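PDB 5HT7: Beta/gamma crystallin 'Greek key' domain-containing protein from Methanosaeta thermophila PT, which binds transition-metal ions such as iron(II) through its betagamma-crystallin domain and assembles as a trimer. Local coordinates for residues A[45-50]-A[76-81]. Sequence-based numbering, arbitrary orientation.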
ATOM      1  N   ARG A  45     -15.671 -11.127  -4.035  1.00 30.20           N
ATOM      2  CA  ARG A  45     -16.177 -11.520  -5.338  1.00 30.84           C
ATOM      3  C   ARG A  45     -15.588 -10.582  -6.394  1.00 30.79           C
ATOM      4  O   ARG A  45     -15.554  -9.361  -6.205  1.00 29.41           O
ATOM      5  CB  ARG A  45     -17.712 -11.481  -5.354  1.00 34.72           C
ATOM      6  CG  ARG A  45     -18.354 -12.006  -6.626  1.00 33.72           C
ATOM      7  CD  ARG A  45     -19.883 -12.089  -6.475  1.00 37.71           C
ATOM      8  NE  ARG A  45     -20.263 -12.901  -5.316  1.00 39.55           N
ATOM      9  CZ  ARG A  45     -21.475 -12.922  -4.769  1.00 44.69           C
ATOM     10  NH1 ARG A  45     -22.455 -12.182  -5.271  1.00 40.93           N
ATOM     11  NH2 ARG A  45     -21.710 -13.693  -3.714  1.00 47.48           N
ATOM     12  N   LEU A  46     -15.103 -11.163  -7.486  1.00 28.21           N
ATOM     13  CA  LEU A  46     -14.499 -10.411  -8.585  1.00 26.98           C
ATOM     14  C   LEU A  46     -15.412 -10.453  -9.798  1.00 25.37           C
ATOM     15  O   LEU A  46     -16.077 -11.453 -10.031  1.00 29.69           O
ATOM     16  CB  LEU A  46     -13.136 -10.994  -8.951  1.00 24.71           C
ATOM     17  CG  LEU A  46     -11.890 -10.575  -8.166  1.00 29.04           C
ATOM     18  CD1 LEU A  46     -12.087 -10.726  -6.674  1.00 26.15           C
ATOM     19  CD2 LEU A  46     -10.716 -11.416  -8.658  1.00 27.20           C
ATOM     20  N   TYR A  47     -15.420  -9.381 -10.582  1.00 27.25           N
ATOM     21  CA  TYR A  47     -16.323  -9.269 -11.724  1.00 30.43           C
ATOM     22  C   TYR A  47     -15.560  -8.859 -12.979  1.00 32.05           C
ATOM     23  O   TYR A  47     -14.580  -8.115 -12.889  1.00 29.29           O
ATOM     24  CB  TYR A  47     -17.420  -8.235 -11.444  1.00 27.02           C
ATOM     25  CG  TYR A  47     -18.210  -8.432 -10.167  1.00 30.54           C
ATOM     26  CD1 TYR A  47     -17.668  -8.090  -8.922  1.00 30.30           C
ATOM     27  CD2 TYR A  47     -19.518  -8.916 -10.206  1.00 31.30           C
ATOM     28  CE1 TYR A  47     -18.401  -8.260  -7.751  1.00 29.92           C
ATOM     29  CE2 TYR A  47     -20.255  -9.082  -9.049  1.00 29.92           C
ATOM     30  CZ  TYR A  47     -19.699  -8.747  -7.831  1.00 33.63           C
ATOM     31  OH  TYR A  47     -20.433  -8.908  -6.687  1.00 34.08           O
ATOM     32  N   ARG A  48     -16.023  -9.314 -14.143  1.00 28.96           N
ATOM     33  CA  ARG A  48     -15.391  -8.958 -15.417  1.00 28.75           C
ATOM     34  C   ARG A  48     -15.652  -7.518 -15.828  1.00 30.58           C
ATOM     35  O   ARG A  48     -14.804  -6.887 -16.466  1.00 34.32           O
ATOM     36  CB  ARG A  48     -15.877  -9.883 -16.533  1.00 34.46           C
ATOM     37  CG  ARG A  48     -15.570 -11.338 -16.292  1.00 32.65           C
ATOM     38  CD  ARG A  48     -16.176 -12.215 -17.378  1.00 35.95           C
ATOM     39  NE  ARG A  48     -15.825 -13.603 -17.123  1.00 35.86           N
ATOM     40  CZ  ARG A  48     -16.533 -14.411 -16.349  1.00 38.89           C
ATOM     41  NH1 ARG A  48     -17.648 -13.971 -15.779  1.00 38.08           N
ATOM     42  NH2 ARG A  48     -16.129 -15.656 -16.150  1.00 37.06           N
ATOM     43  N   GLU A  49     -16.834  -7.011 -15.479  1.00 27.94           N
ATOM     44  CA  GLU A  49     -17.271  -5.686 -15.905  1.00 30.62           C
ATOM     45  C   GLU A  49     -17.359  -4.729 -14.718  1.00 29.93           C
ATOM     46  O   GLU A  49     -17.423  -5.166 -13.573  1.00 28.92           O
ATOM     47  CB  GLU A  49     -18.633  -5.783 -16.618  1.00 33.59           C
ATOM     48  CG  GLU A  49     -18.574  -6.540 -17.938  1.00 40.30           C
ATOM     49  CD  GLU A  49     -19.921  -6.650 -18.626  1.00 48.16           C
ATOM     50  OE1 GLU A  49     -20.906  -6.065 -18.122  1.00 49.41           O
ATOM     51  OE2 GLU A  49     -19.994  -7.328 -19.675  1.00 59.54           O
ATOM     52  N   PRO A  50     -17.370  -3.417 -14.992  1.00 29.38           N
ATOM     53  CA  PRO A  50     -17.582  -2.432 -13.925  1.00 27.39           C
ATOM     54  C   PRO A  50     -18.933  -2.623 -13.242  1.00 31.57           C
ATOM     55  O   PRO A  50     -19.805  -3.287 -13.808  1.00 29.24           O
ATOM     56  CB  PRO A  50     -17.547  -1.094 -14.666  1.00 31.30           C
ATOM     57  CG  PRO A  50     -16.777  -1.361 -15.913  1.00 31.06           C
ATOM     58  CD  PRO A  50     -17.080  -2.779 -16.289  1.00 31.40           C
ATOM     59  N   ILE A  76     -10.306  -7.571 -14.301  1.00 32.27           N
ATOM     60  CA  ILE A  76     -11.188  -7.300 -13.170  1.00 25.95           C
ATOM     61  C   ILE A  76     -11.825  -5.935 -13.360  1.00 30.50           C
ATOM     62  O   ILE A  76     -11.176  -4.898 -13.194  1.00 26.00           O
ATOM     63  CB  ILE A  76     -10.428  -7.355 -11.820  1.00 27.54           C
ATOM     64  CG1 ILE A  76      -9.749  -8.720 -11.650  1.00 26.42           C
ATOM     65  CG2 ILE A  76     -11.375  -7.068 -10.657  1.00 27.04           C
ATOM     66  CD1 ILE A  76      -8.954  -8.860 -10.348  1.00 29.11           C
ATOM     67  N   GLY A  77     -13.100  -5.922 -13.732  1.00 26.57           N
ATOM     68  CA  GLY A  77     -13.769  -4.659 -13.948  1.00 24.85           C
ATOM     69  C   GLY A  77     -14.220  -4.047 -12.637  1.00 24.49           C
ATOM     70  O   GLY A  77     -14.348  -2.829 -12.526  1.00 26.83           O
ATOM     71  N   SER A  78     -14.494  -4.900 -11.658  1.00 25.22           N
ATOM     72  CA  SER A  78     -14.914  -4.449 -10.337  1.00 26.78           C
ATOM     73  C   SER A  78     -14.744  -5.594  -9.345  1.00 25.23           C
ATOM     74  O   SER A  78     -14.569  -6.752  -9.743  1.00 28.32           O
ATOM     75  CB  SER A  78     -16.373  -3.964 -10.349  1.00 25.01           C
ATOM     76  OG  SER A  78     -17.248  -4.993 -10.776  1.00 25.93           O
ATOM     77  N   MET A  79     -14.776  -5.273  -8.056  1.00 25.76           N
ATOM     78  CA  MET A  79     -14.702  -6.298  -7.021  1.00 25.83           C
ATOM     79  C   MET A  79     -15.240  -5.747  -5.715  1.00 26.02           C
ATOM     80  O   MET A  79     -15.213  -4.541  -5.484  1.00 27.97           O
ATOM     81  CB  MET A  79     -13.266  -6.806  -6.835  1.00 28.39           C
ATOM     82  CG  MET A  79     -12.239  -5.717  -6.593  1.00 28.57           C
ATOM     83  SD  MET A  79     -10.537  -6.335  -6.683  1.00 24.92           S
ATOM     84  CE  MET A  79     -10.518  -7.558  -5.416  1.00 21.98           C
ATOM     85  N   LYS A  80     -15.735  -6.631  -4.862  1.00 23.79           N
ATOM     86  CA  LYS A  80     -16.309  -6.199  -3.594  1.00 27.14           C
ATOM     87  C   LYS A  80     -16.261  -7.311  -2.558  1.00 30.17           C
ATOM     88  O   LYS A  80     -16.312  -8.499  -2.880  1.00 30.14           O
ATOM     89  CB  LYS A  80     -17.757  -5.712  -3.774  1.00 33.76           C
ATOM     90  CG  LYS A  80     -18.826  -6.792  -3.676  1.00 34.73           C
ATOM     91  CD  LYS A  80     -20.197  -6.224  -3.248  1.00 41.98           C
ATOM     92  CE  LYS A  80     -20.142  -5.586  -1.850  1.00 47.25           C
ATOM     93  NZ  LYS A  80     -21.457  -5.570  -1.115  1.00 35.00           N
ATOM     94  N   ARG A  81     -16.143  -6.896  -1.306  1.00 27.89           N
ATOM     95  CA  ARG A  81     -16.147  -7.803  -0.179  1.00 29.55           C
ATOM     96  C   ARG A  81     -17.577  -8.255   0.062  1.00 36.10           C
ATOM     97  O   ARG A  81     -18.469  -7.425   0.187  1.00 34.75           O
ATOM     98  CB  ARG A  81     -15.575  -7.101   1.052  1.00 31.83           C
ATOM     99  CG  ARG A  81     -15.241  -8.016   2.197  1.00 35.91           C
ATOM    100  CD  ARG A  81     -14.701  -7.228   3.376  1.00 41.69           C
ATOM    101  NE  ARG A  81     -14.677  -8.060   4.572  1.00 47.49           N
ATOM    102  CZ  ARG A  81     -14.267  -7.649   5.765  1.00 48.26           C
ATOM    103  NH1 ARG A  81     -13.836  -6.408   5.930  1.00 51.64           N
ATOM    104  NH2 ARG A  81     -14.286  -8.488   6.790  1.00 51.97           N
TER
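Backbone hydrogen bonds join Arg45 to Lys80 in both directions: Arg45 N donates to Lys80 O at 2.9 Å, and Lys80 N returns a bond to Arg45 O. Next along the strands, Tyr47 N donates to Ser78 O. Tyr47 O receives Gly77 N at 2.8 Å and, weakly, Ser78 N at 3.4 Å, so two residues face one: a classic beta bulge where strand 78-81 begins. Gly77 suits this place, since a side chain would run into the backbone of residues 48-50 as the chain turns its corner.

The Ser78 hydroxyl ties down that turn. With chi1 at 59°, OG sits between its own backbone N and carbonyl carbon and donates to Glu49 O at 2.8 Å, in the carbonyl plane; Phe52 N also bonds to OG.

The two strands are antiparallel inner neighbours in one of the two four-stranded sheets of the Greek-key betagamma-crystallin domain. The sheet face bearing Leu46 and Met79 turns to the interior, where Leu4 of the other sheet touches Met79 and Ile76.

Apolar contacts on this face centre on Leu46, whose two methyls part company: CD2 meets Ile76 CD1 at 3.5 Å, the side chains crossing at a slant, while CD1 lies 3.8 Å from Met79 CE, alongside a side chain pointing the same way. An alanine in place of Leu46 would probably open a gap beside Ile76 CD1 and Met79 CE, leaving both without their leucine methyl partners.

On the other face a chi1 of -53°, CG anti to the carbonyl carbon, lays the Tyr47 ring along strand 78-81, Ser78 O and Met79 CA at its edge. Its OH comes to 4.0 Å from Lys80 CG, while the Arg45 guanidinium leads off to a salt bridge with Glu59.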